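Side-chain contacts in transcriptional activator TenA-1 (Sulfolobus solfataricus P2, PDB 2QZC), which is of unknown function but, as a TenA-like protein with a heme oxygenase-like fold, probably acts in thiamin metabolism as a thiaminase: residues 18-21 with 22-26; 65-68 with 69-72; 166-169 with 170-173; 192-195 with 196-199. All blocks are in the same frame, centred on the assembly; numbering follows the deposited sequence.

In the fold
The four contacts follow one another along a single all-helical chain. Interaction 1 lies on helix 18-23 and the turn after it, interaction 2 at the start of helix 68-78, interaction 3 on helix 166-179 and interaction 4 on helix 186-208. Interactions 1 and 4 touch, their centres about 11 Å apart, with L18, W19 and Y22 packed on I193, V196 and E199. Interactions 1 and 2 are about 31 Å apart between centres, on opposite sides of the chain's centre. Interaction 3 is about 17 Å from interaction 2, centre to centre. Helix 127-148 receives side chains from all four, which ties these distant parts into one heme oxygenase-like bundle.

Interaction 1 of 4, residues 18-21 with 22-26; sequences LWNK and YVKHE
In W19 and Y22 the rings are swung the same way, each CG opposite its own backbone N (chi1 -168° and 165°), which lays the two side chains alongside each other on one turn of helix 18-23. The CD2-CE2 edge of Y22 faces the benzo ring of W19 in a T-shaped stack: the ring centroids are 5.3 Å apart, the planes 88° apart, and W19 CZ3 is 3.8 Å from Y22 CD2. V23 sets CG1 over the same indole face, an off-centre CH-pi contact 4.2 Å from the centroid of the five-membered ring of W19. The backbone beneath is held by V23 N to W19 O, 2.9 Å and nearly straight. On the exposed side N20 and K24 run side by side, K24 CD 3.8 Å from N20 CG. Where the helix ends, H25 CD2 brings its ring edge to 3.4 Å from K21 O. F139 and I143 of helix 127-148 also pack on W19. An alanine in place of W19 would probably leave the Y22 edge and V23 CG1 without their aromatic face and open a gap toward helix 127-148. Between the side chains of W19, Y22 and V23 the contact is thus dispersion and edge-to-face attraction, whereas Y22 OH and H25 NE2 are satisfied by P136 O and D204, and H25 ND1 caps F27 N at the start of the next helix.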
loop_
_atom_site.group_PDB
_atom_site.type_symbol
_atom_site.label_atom_id
_atom_site.label_comp_id
_atom_site.label_asym_id
_atom_site.label_seq_id
_atom_site.Cartn_x
_atom_site.Cartn_y
_atom_site.Cartn_z
ATOM N N LEU A 18 -27.864 12.550 -9.758
ATOM C CA LEU A 18 -27.338 11.234 -9.400
ATOM C C LEU A 18 -26.843 11.169 -7.973
ATOM O O LEU A 18 -26.868 10.099 -7.380
ATOM C CB LEU A 18 -26.179 10.830 -10.338
ATOM C CG LEU A 18 -26.500 10.579 -11.798
ATOM C CD1 LEU A 18 -25.212 10.397 -12.643
ATOM C CD2 LEU A 18 -27.420 9.360 -11.937
ATOM N N TRP A 19 -26.349 12.278 -7.418
ATOM C CA TRP A 19 -25.799 12.254 -6.079
ATOM C C TRP A 19 -26.815 11.805 -5.049
ATOM O O TRP A 19 -26.544 10.897 -4.266
ATOM C CB TRP A 19 -25.129 13.563 -5.680
ATOM C CG TRP A 19 -24.332 13.408 -4.409
ATOM C CD1 TRP A 19 -24.647 13.921 -3.184
ATOM C CD2 TRP A 19 -23.102 12.681 -4.236
ATOM N NE1 TRP A 19 -23.693 13.568 -2.259
ATOM C CE2 TRP A 19 -22.713 12.834 -2.877
ATOM C CE3 TRP A 19 -22.263 11.950 -5.093
ATOM C CZ2 TRP A 19 -21.538 12.232 -2.362
ATOM C CZ3 TRP A 19 -21.105 11.385 -4.580
ATOM C CH2 TRP A 19 -20.749 11.515 -3.257
ATOM N N ASN A 20 -27.993 12.408 -5.053
ATOM C CA ASN A 20 -29.021 11.985 -4.092
ATOM C C ASN A 20 -29.587 10.605 -4.412
ATOM O O ASN A 20 -30.004 9.900 -3.489
ATOM C CB ASN A 20 -30.120 13.047 -3.913
ATOM C CG ASN A 20 -29.643 14.230 -3.068
ATOM O OD1 ASN A 20 -28.693 14.121 -2.279
ATOM N ND2 ASN A 20 -30.292 15.366 -3.245
ATOM N N LYS A 21 -29.585 10.202 -5.686
ATOM C CA LYS A 21 -29.995 8.824 -6.028
ATOM C C LYS A 21 -29.082 7.797 -5.358
ATOM O O LYS A 21 -29.494 6.675 -5.078
ATOM C CB LYS A 21 -30.055 8.593 -7.529
ATOM C CG LYS A 21 -31.242 9.300 -8.190
ATOM C CD LYS A 21 -31.298 9.090 -9.672
ATOM C CE LYS A 21 -32.519 9.792 -10.265
ATOM N NZ LYS A 21 -32.629 9.439 -11.707
ATOM N N TYR A 22 -27.819 8.192 -5.131
ATOM C CA TYR A 22 -26.825 7.379 -4.430
ATOM C C TYR A 22 -26.969 7.482 -2.905
ATOM O O TYR A 22 -27.238 6.481 -2.230
ATOM C CB TYR A 22 -25.412 7.802 -4.910
ATOM C CG TYR A 22 -24.212 7.362 -4.087
ATOM C CD1 TYR A 22 -24.188 6.155 -3.409
ATOM C CD2 TYR A 22 -23.049 8.146 -4.059
ATOM C CE1 TYR A 22 -23.085 5.770 -2.662
ATOM C CE2 TYR A 22 -21.922 7.750 -3.338
ATOM C CZ TYR A 22 -21.945 6.535 -2.683
ATOM O OH TYR A 22 -20.846 6.122 -1.957
ATOM N N VAL A 23 -26.774 8.668 -2.350
ATOM C CA VAL A 23 -26.702 8.816 -0.896
ATOM C C VAL A 23 -28.055 8.805 -0.182
ATOM O O VAL A 23 -28.074 8.657 1.043
ATOM C CB VAL A 23 -25.842 10.014 -0.452
ATOM C CG1 VAL A 23 -24.400 9.894 -0.977
ATOM C CG2 VAL A 23 -26.496 11.353 -0.842
ATOM N N LYS A 24 -29.137 8.945 -0.936
ATOM C CA LYS A 24 -30.505 8.830 -0.397
ATOM C C LYS A 24 -31.241 7.675 -1.074
ATOM O O LYS A 24 -32.477 7.659 -1.150
ATOM C CB LYS A 24 -31.292 10.151 -0.554
ATOM C CG LYS A 24 -30.642 11.336 0.082
ATOM C CD LYS A 24 -31.496 12.617 -0.113
ATOM C CE LYS A 24 -30.973 13.779 0.761
ATOM N NZ LYS A 24 -31.835 14.963 0.612
ATOM N N HIS A 25 -30.492 6.652 -1.519
ATOM C CA HIS A 25 -31.085 5.483 -2.173
ATOM C C HIS A 25 -32.077 4.758 -1.240
ATOM O O HIS A 25 -31.891 4.758 -0.027
ATOM C CB HIS A 25 -29.956 4.486 -2.539
ATOM C CG HIS A 25 -30.357 3.447 -3.531
ATOM N ND1 HIS A 25 -31.066 2.304 -3.205
ATOM C CD2 HIS A 25 -30.094 3.372 -4.856
ATOM C CE1 HIS A 25 -31.256 1.600 -4.310
ATOM N NE2 HIS A 25 -30.679 2.233 -5.329
ATOM N N GLU A 26 -33.097 4.147 -1.841
ATOM C CA GLU A 26 -34.076 3.303 -1.132
ATOM C C GLU A 26 -33.399 2.379 -0.113
ATOM O O GLU A 26 -33.858 2.233 1.019
ATOM C CB GLU A 26 -34.859 2.470 -2.138
ATOM C CG GLU A 26 -35.866 1.482 -1.539
ATOM C CD GLU A 26 -36.650 0.706 -2.581
ATOM O OE1 GLU A 26 -36.484 0.936 -3.800
ATOM O OE2 GLU A 26 -37.437 -0.165 -2.147
#

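Interaction 2 of 4, residues 65-68 with 69-72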
loop_
_atom_site.group_PDB
_atom_site.type_symbol
_atom_site.label_atom_id
_atom_site.label_comp_id
_atom_site.label_asym_id
_atom_site.label_seq_id
_atom_site.Cartn_x
_atom_site.Cartn_y
_atom_site.Cartn_z
ATOM N N LYS A 65 1.810 5.342 -8.090
ATOM C CA LYS A 65 1.939 6.416 -9.069
ATOM C C LYS A 65 1.655 7.803 -8.515
ATOM O O LYS A 65 1.747 8.770 -9.260
ATOM C CB LYS A 65 0.949 6.174 -10.232
ATOM C CG LYS A 65 1.102 4.844 -10.967
ATOM C CD LYS A 65 -0.030 4.660 -11.993
ATOM C CE LYS A 65 0.012 3.281 -12.662
ATOM N NZ LYS A 65 1.281 3.017 -13.384
ATOM N N GLY A 66 1.310 7.924 -7.233
ATOM C CA GLY A 66 0.908 9.200 -6.639
ATOM C C GLY A 66 2.004 9.987 -5.939
ATOM O O GLY A 66 3.092 9.457 -5.766
ATOM N N PRO A 67 1.708 11.224 -5.511
ATOM C CA PRO A 67 2.707 12.025 -4.763
ATOM C C PRO A 67 3.028 11.321 -3.457
ATOM O O PRO A 67 2.117 10.906 -2.734
ATOM C CB PRO A 67 1.974 13.355 -4.508
ATOM C CG PRO A 67 0.925 13.410 -5.561
ATOM C CD PRO A 67 0.452 11.977 -5.673
ATOM N N ILE A 68 4.314 11.169 -3.145
ATOM C CA ILE A 68 4.709 10.326 -2.025
ATOM C C ILE A 68 4.101 10.720 -0.686
ATOM O O ILE A 68 3.691 9.846 0.074
ATOM C CB ILE A 68 6.258 10.140 -1.960
ATOM C CG1 ILE A 68 6.627 8.946 -1.057
ATOM C CG2 ILE A 68 6.947 11.456 -1.583
ATOM C CD1 ILE A 68 6.228 7.605 -1.594
ATOM N N ASP A 69 4.033 12.023 -0.408
ATOM C CA ASP A 69 3.475 12.506 0.857
ATOM C C ASP A 69 1.979 12.190 0.984
ATOM O O ASP A 69 1.537 11.723 2.038
ATOM C CB ASP A 69 3.700 14.028 1.050
ATOM C CG ASP A 69 3.065 14.895 -0.069
ATOM O OD1 ASP A 69 3.326 14.622 -1.279
ATOM O OD2 ASP A 69 2.308 15.846 0.277
ATOM N N LYS A 70 1.246 12.429 -0.114
ATOM C CA LYS A 70 -0.214 12.228 -0.130
ATOM C C LYS A 70 -0.550 10.753 -0.009
ATOM O O LYS A 70 -1.436 10.374 0.788
ATOM C CB LYS A 70 -0.845 12.804 -1.395
ATOM C CG LYS A 70 -0.658 14.311 -1.619
ATOM C CD LYS A 70 -1.260 15.099 -0.492
ATOM C CE LYS A 70 -1.282 16.584 -0.778
ATOM N NZ LYS A 70 0.091 17.122 -0.929
ATOM N N VAL A 71 0.140 9.919 -0.774
ATOM C CA VAL A 71 -0.170 8.475 -0.727
ATOM C C VAL A 71 0.216 7.814 0.611
ATOM O O VAL A 71 -0.557 6.989 1.144
ATOM C CB VAL A 71 0.346 7.663 -1.950
ATOM C CG1 VAL A 71 -0.202 8.220 -3.268
ATOM C CG2 VAL A 71 1.838 7.540 -1.977
ATOM N N THR A 72 1.373 8.195 1.192
ATOM C CA THR A 72 1.810 7.650 2.481
ATOM C C THR A 72 0.812 7.971 3.606
ATOM O O THR A 72 0.506 7.117 4.436
ATOM C CB THR A 72 3.215 8.162 2.844
ATOM O OG1 THR A 72 4.093 7.861 1.763
ATOM C CG2 THR A 72 3.721 7.500 4.099
#
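G66 and V71 meet where the chain enters helix 68-78, the close-packed part of the contact. The V71 branch CG1 lies 3.7 Å from G66 CA, where a side chain would run into it, while CG2 reaches to 3.5 Å from P67 O. P67 holds the N-cap position, and its carbonyl takes the first regular helical bond, V71 N to P67 O at 3.0 Å and almost straight. One residue on, T72 N donates to I68 O at 3.1 Å, and in one of two conformers of T72 its OG1 adds a second bond at 2.6 Å from the opposite face of the carbonyl plane, a grip that may be only part-time. With chi1 at -54°, that OG1 sits beside its own backbone N, turned back toward the carbonyl. The solvent side is looser: D69 is exposed, and its OD1 merely rests 3.7 Å from P67 CB. K70, by contrast, is buried; its chain, bent at chi2 and chi4, brings NZ to D69 OD2 in a 2.8 Å salt bridge, and the same ammonium pairs with E181 and makes a cation-pi contact with Y177. W127 of helix 127-148 packs on P67 and V71 from within the chain. R57 of the second subunit bonds G66 O and R100 of that subunit packs on I68, so this junction between helices 38-63 and 68-78 lies at the dimer interface.

Interaction 3 of 4, residues 166-169 with 170-173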
loop_
_atom_site.group_PDB
_atom_site.type_symbol
_atom_site.label_atom_id
_atom_site.label_comp_id
_atom_site.label_asym_id
_atom_site.label_seq_id
_atom_site.Cartn_x
_atom_site.Cartn_y
_atom_site.Cartn_z
ATOM N N THR A 166 -14.528 8.817 13.965
ATOM C CA THR A 166 -13.472 9.798 13.726
ATOM C C THR A 166 -12.332 9.181 12.907
ATOM O O THR A 166 -11.748 9.883 12.082
ATOM C CB THR A 166 -12.971 10.478 15.033
ATOM O OG1 THR A 166 -12.698 9.476 16.015
ATOM C CG2 THR A 166 -14.044 11.430 15.542
ATOM N N GLU A 167 -12.028 7.891 13.099
ATOM C CA GLU A 167 -10.983 7.249 12.304
ATOM C C GLU A 167 -11.339 7.184 10.819
ATOM O O GLU A 167 -10.457 7.390 9.987
ATOM C CB GLU A 167 -10.539 5.889 12.863
ATOM C CG GLU A 167 -9.691 6.032 14.185
ATOM C CD GLU A 167 -8.488 7.058 14.125
ATOM O OE1 GLU A 167 -7.563 6.940 13.265
ATOM O OE2 GLU A 167 -8.487 7.996 14.969
ATOM N N TYR A 168 -12.613 6.973 10.502
ATOM C CA TYR A 168 -13.011 7.014 9.092
ATOM C C TYR A 168 -12.942 8.446 8.573
ATOM O O TYR A 168 -12.454 8.662 7.447
ATOM C CB TYR A 168 -14.401 6.422 8.888
ATOM C CG TYR A 168 -14.715 6.206 7.414
ATOM C CD1 TYR A 168 -14.209 5.082 6.751
ATOM C CD2 TYR A 168 -15.560 7.071 6.722
ATOM C CE1 TYR A 168 -14.472 4.884 5.389
ATOM C CE2 TYR A 168 -15.825 6.873 5.365
ATOM C CZ TYR A 168 -15.290 5.773 4.724
ATOM O OH TYR A 168 -15.546 5.548 3.392
ATOM N N LYS A 169 -13.387 9.432 9.358
ATOM C CA LYS A 169 -13.306 10.824 8.906
ATOM C C LYS A 169 -11.870 11.262 8.618
ATOM O O LYS A 169 -11.625 12.020 7.670
ATOM C CB LYS A 169 -13.953 11.810 9.883
ATOM C CG LYS A 169 -15.406 11.502 10.254
ATOM C CD LYS A 169 -16.296 11.006 9.145
ATOM C CE LYS A 169 -17.734 10.885 9.613
ATOM N NZ LYS A 169 -18.631 10.213 8.609
ATOM N N LYS A 170 -10.915 10.757 9.416
ATOM C CA LYS A 170 -9.480 11.043 9.194
ATOM C C LYS A 170 -9.013 10.467 7.859
ATOM O O LYS A 170 -8.212 11.091 7.143
ATOM C CB LYS A 170 -8.610 10.524 10.350
ATOM C CG LYS A 170 -8.735 11.329 11.616
ATOM C CD LYS A 170 -7.854 10.695 12.687
ATOM C CE LYS A 170 -7.906 11.462 13.998
ATOM N NZ LYS A 170 -7.151 10.746 15.077
ATOM N N ARG A 171 -9.506 9.267 7.521
ATOM C CA ARG A 171 -9.199 8.669 6.221
ATOM C C ARG A 171 -9.714 9.574 5.096
ATOM O O ARG A 171 -8.987 9.822 4.117
ATOM C CB ARG A 171 -9.851 7.306 6.034
ATOM C CG ARG A 171 -9.241 6.127 6.709
ATOM C CD ARG A 171 -10.002 4.878 6.192
ATOM N NE ARG A 171 -9.569 3.613 6.768
ATOM C CZ ARG A 171 -9.859 3.163 7.989
ATOM N NH1 ARG A 171 -10.531 3.899 8.879
ATOM N NH2 ARG A 171 -9.406 1.965 8.352
ATOM N N ILE A 172 -10.952 10.042 5.231
ATOM C CA ILE A 172 -11.555 10.928 4.225
ATOM C C ILE A 172 -10.755 12.222 4.096
ATOM O O ILE A 172 -10.501 12.710 3.002
ATOM C CB ILE A 172 -13.050 11.202 4.456
ATOM C CG1 ILE A 172 -13.828 9.892 4.520
ATOM C CG2 ILE A 172 -13.603 12.191 3.433
ATOM C CD1 ILE A 172 -13.641 8.954 3.305
ATOM N N GLU A 173 -10.347 12.796 5.228
ATOM C CA GLU A 173 -9.520 13.995 5.160
ATOM C C GLU A 173 -8.232 13.788 4.369
ATOM O O GLU A 173 -7.871 14.650 3.582
ATOM C CB GLU A 173 -9.203 14.512 6.571
ATOM C CG GLU A 173 -10.415 15.098 7.250
ATOM C CD GLU A 173 -10.233 15.421 8.739
ATOM O OE1 GLU A 173 -9.170 15.110 9.329
ATOM O OE2 GLU A 173 -11.210 15.951 9.300
#
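K170 and E167 form the one salt bridge across this turn of helix 166-179, K170 NZ donating to E167 OE2 at 3.1 Å on the syn side of the carboxylate, 15° out of its plane. The partners are three residues apart and differ in shape: the lysine is extended beyond CG, whereas the glutamate folds at chi2 (-50°), bringing its carboxylate over the lysine chain, with OE2 3.6 Å from K170 CD. Both are exposed, so solvent probably weakens the pairing. R171 NH1 stays 6.1 Å from E167 OE1, too far for a second bridge. Beneath run regular helical bonds, among them K170 N to T166 O and E173 N to K169 O, each 2.9 Å. K169 sends its amine away from this turn to D146, S142 and Y163 O. The helix is amphipathic, with E167 and K170 outward and Y168 and I172 packed on helix 127-148 of the heme oxygenase-like bundle. On that buried side Y168 and I172 meet four residues apart: the methyl CD1 of I172 comes obliquely to the ring, 3.7 Å from Y168 CE2, and its CG1 is equally close to that carbon. Y168 OH bonds M138 O, and the rings of F162 and Y163 meet Y168 edge-to-face. With Y168 cut back to an alanine, M138 O would probably lose its hydroxyl partner and I172 CD1 would face a gap between the helices. From the other flank R171 CD approaches Y168 CD1 obliquely, at 4.2 Å, while M138 and F139 pack on I172.

Interaction 4 of 4, residues 192-195 with 196-199. With IMD (imidazole), chain C.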
loop_
_atom_site.group_PDB
_atom_site.type_symbol
_atom_site.label_atom_id
_atom_site.label_comp_id
_atom_site.label_asym_id
_atom_site.label_seq_id
_atom_site.Cartn_x
_atom_site.Cartn_y
_atom_site.Cartn_z
ATOM N N PHE A 192 -15.897 10.072 -12.315
ATOM C CA PHE A 192 -16.615 10.232 -11.057
ATOM C C PHE A 192 -18.091 9.878 -11.264
ATOM O O PHE A 192 -18.702 9.150 -10.453
ATOM C CB PHE A 192 -16.454 11.680 -10.571
ATOM C CG PHE A 192 -16.949 11.969 -9.185
ATOM C CD1 PHE A 192 -18.266 12.384 -8.980
ATOM C CD2 PHE A 192 -16.089 11.927 -8.077
ATOM C CE1 PHE A 192 -18.723 12.701 -7.706
ATOM C CE2 PHE A 192 -16.533 12.267 -6.813
ATOM C CZ PHE A 192 -17.868 12.648 -6.634
ATOM N N ILE A 193 -18.692 10.392 -12.337
ATOM C CA ILE A 193 -20.117 10.091 -12.654
ATOM C C ILE A 193 -20.325 8.565 -12.806
ATOM O O ILE A 193 -21.265 8.021 -12.244
ATOM C CB ILE A 193 -20.588 10.816 -13.949
ATOM C CG1 ILE A 193 -20.679 12.339 -13.699
ATOM C CG2 ILE A 193 -21.929 10.239 -14.448
ATOM C CD1 ILE A 193 -20.837 13.187 -14.966
ATOM N N ASN A 194 -19.410 7.898 -13.516
ATOM C CA ASN A 194 -19.512 6.434 -13.677
ATOM C C ASN A 194 -19.476 5.727 -12.327
ATOM O O ASN A 194 -20.287 4.810 -12.083
ATOM C CB ASN A 194 -18.491 5.833 -14.647
ATOM C CG ASN A 194 -18.916 5.944 -16.094
ATOM O OD1 ASN A 194 -20.078 6.316 -16.384
ATOM N ND2 ASN A 194 -18.003 5.615 -17.022
ATOM N N SER A 195 -18.569 6.140 -11.430
ATOM C CA SER A 195 -18.548 5.553 -10.090
ATOM C C SER A 195 -19.854 5.745 -9.329
ATOM O O SER A 195 -20.348 4.812 -8.667
ATOM C CB SER A 195 -17.362 6.047 -9.293
ATOM O OG SER A 195 -16.148 5.526 -9.815
ATOM N N VAL A 196 -20.442 6.948 -9.445
ATOM C CA VAL A 196 -21.737 7.196 -8.801
ATOM C C VAL A 196 -22.827 6.294 -9.422
ATOM O O VAL A 196 -23.649 5.714 -8.702
ATOM C CB VAL A 196 -22.136 8.698 -8.853
ATOM C CG1 VAL A 196 -23.562 8.896 -8.282
ATOM C CG2 VAL A 196 -21.107 9.542 -8.100
ATOM N N ARG A 197 -22.821 6.130 -10.743
ATOM C CA ARG A 197 -23.778 5.207 -11.377
ATOM C C ARG A 197 -23.585 3.784 -10.841
ATOM O O ARG A 197 -24.559 3.074 -10.588
ATOM C CB ARG A 197 -23.658 5.183 -12.879
ATOM C CG ARG A 197 -24.069 6.502 -13.563
ATOM C CD ARG A 197 -24.034 6.334 -15.088
ATOM N NE ARG A 197 -24.305 7.621 -15.763
ATOM C CZ ARG A 197 -25.499 8.143 -15.961
ATOM N NH1 ARG A 197 -26.603 7.580 -15.521
ATOM N NH2 ARG A 197 -25.558 9.308 -16.615
ATOM N N PHE A 198 -22.333 3.363 -10.641
ATOM C CA PHE A 198 -22.099 2.024 -10.125
ATOM C C PHE A 198 -22.580 1.888 -8.676
ATOM O O PHE A 198 -23.039 0.808 -8.279
ATOM C CB PHE A 198 -20.620 1.625 -10.231
ATOM C CG PHE A 198 -20.147 1.353 -11.619
ATOM C CD1 PHE A 198 -20.743 0.332 -12.339
ATOM C CD2 PHE A 198 -18.997 1.928 -12.136
ATOM C CE1 PHE A 198 -20.297 0.004 -13.633
ATOM C CE2 PHE A 198 -18.564 1.654 -13.391
ATOM C CZ PHE A 198 -19.187 0.683 -14.159
ATOM N N GLU A 199 -22.434 2.927 -7.864
ATOM C CA GLU A 199 -22.937 2.891 -6.478
ATOM C C GLU A 199 -24.442 2.711 -6.449
ATOM O O GLU A 199 -24.991 1.879 -5.705
ATOM C CB GLU A 199 -22.544 4.168 -5.740
ATOM C CG GLU A 199 -21.083 4.251 -5.383
ATOM C CD GLU A 199 -20.666 3.261 -4.320
ATOM O OE1 GLU A 199 -21.531 2.680 -3.616
ATOM O OE2 GLU A 199 -19.434 3.047 -4.163
HETATM N N1 IMD C . -19.275 0.697 -2.661
HETATM C C2 IMD C . -18.858 0.376 -1.458
HETATM N N3 IMD C . -19.074 -0.917 -1.299
HETATM C C4 IMD C . -19.591 -1.415 -2.425
HETATM C C5 IMD C . -19.719 -0.382 -3.318
HETATM O O HOH W 1 -21.932 8.006 -16.961
#
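R197 lies alongside I193 and crosses N194 obliquely on the outer side of helix 186-208, the long C-terminal helix of the heme oxygenase-like bundle. Starting at its CB, 3.5 Å from N194 O, the side chain passes CG, 3.5 Å from I193 O, and runs extended to NE. CD comes within 4.2 Å of N194 OD1. NE then lies 3.8 Å from the methyl CG2 of I193, whose side chain lies beside the arginine. A water in the guanidinium plane accepts from R197 NE at 2.7 Å and donates to N194 OD1 at 2.6 Å, bridging the amide and the guanidinium, whose planes are 61° apart. The water therefore makes the polar link that the two side chains do not make directly, and is likely to steady both groups.

On the adjoining, buried face V196 CG2 approaches the F192 ring obliquely, 4.0 Å from CE1, next to W19 and L18 of helix 18-23. Toward helix 110-125, the F198 ring lies obliquely beside N194 O and meets the rings of H118 and Y115, while S195 OG bonds A133 O and H118. The carboxylate of E199 is bonded through OE2 to Y115 OH. A bound imidazole, probably from the crystallisation liquor but perhaps marking a pocket, is held jointly by D48 and by E199, with imidazole N1 donating to E199 OE2 at 2.8 Å and an N-H...O angle of 163°.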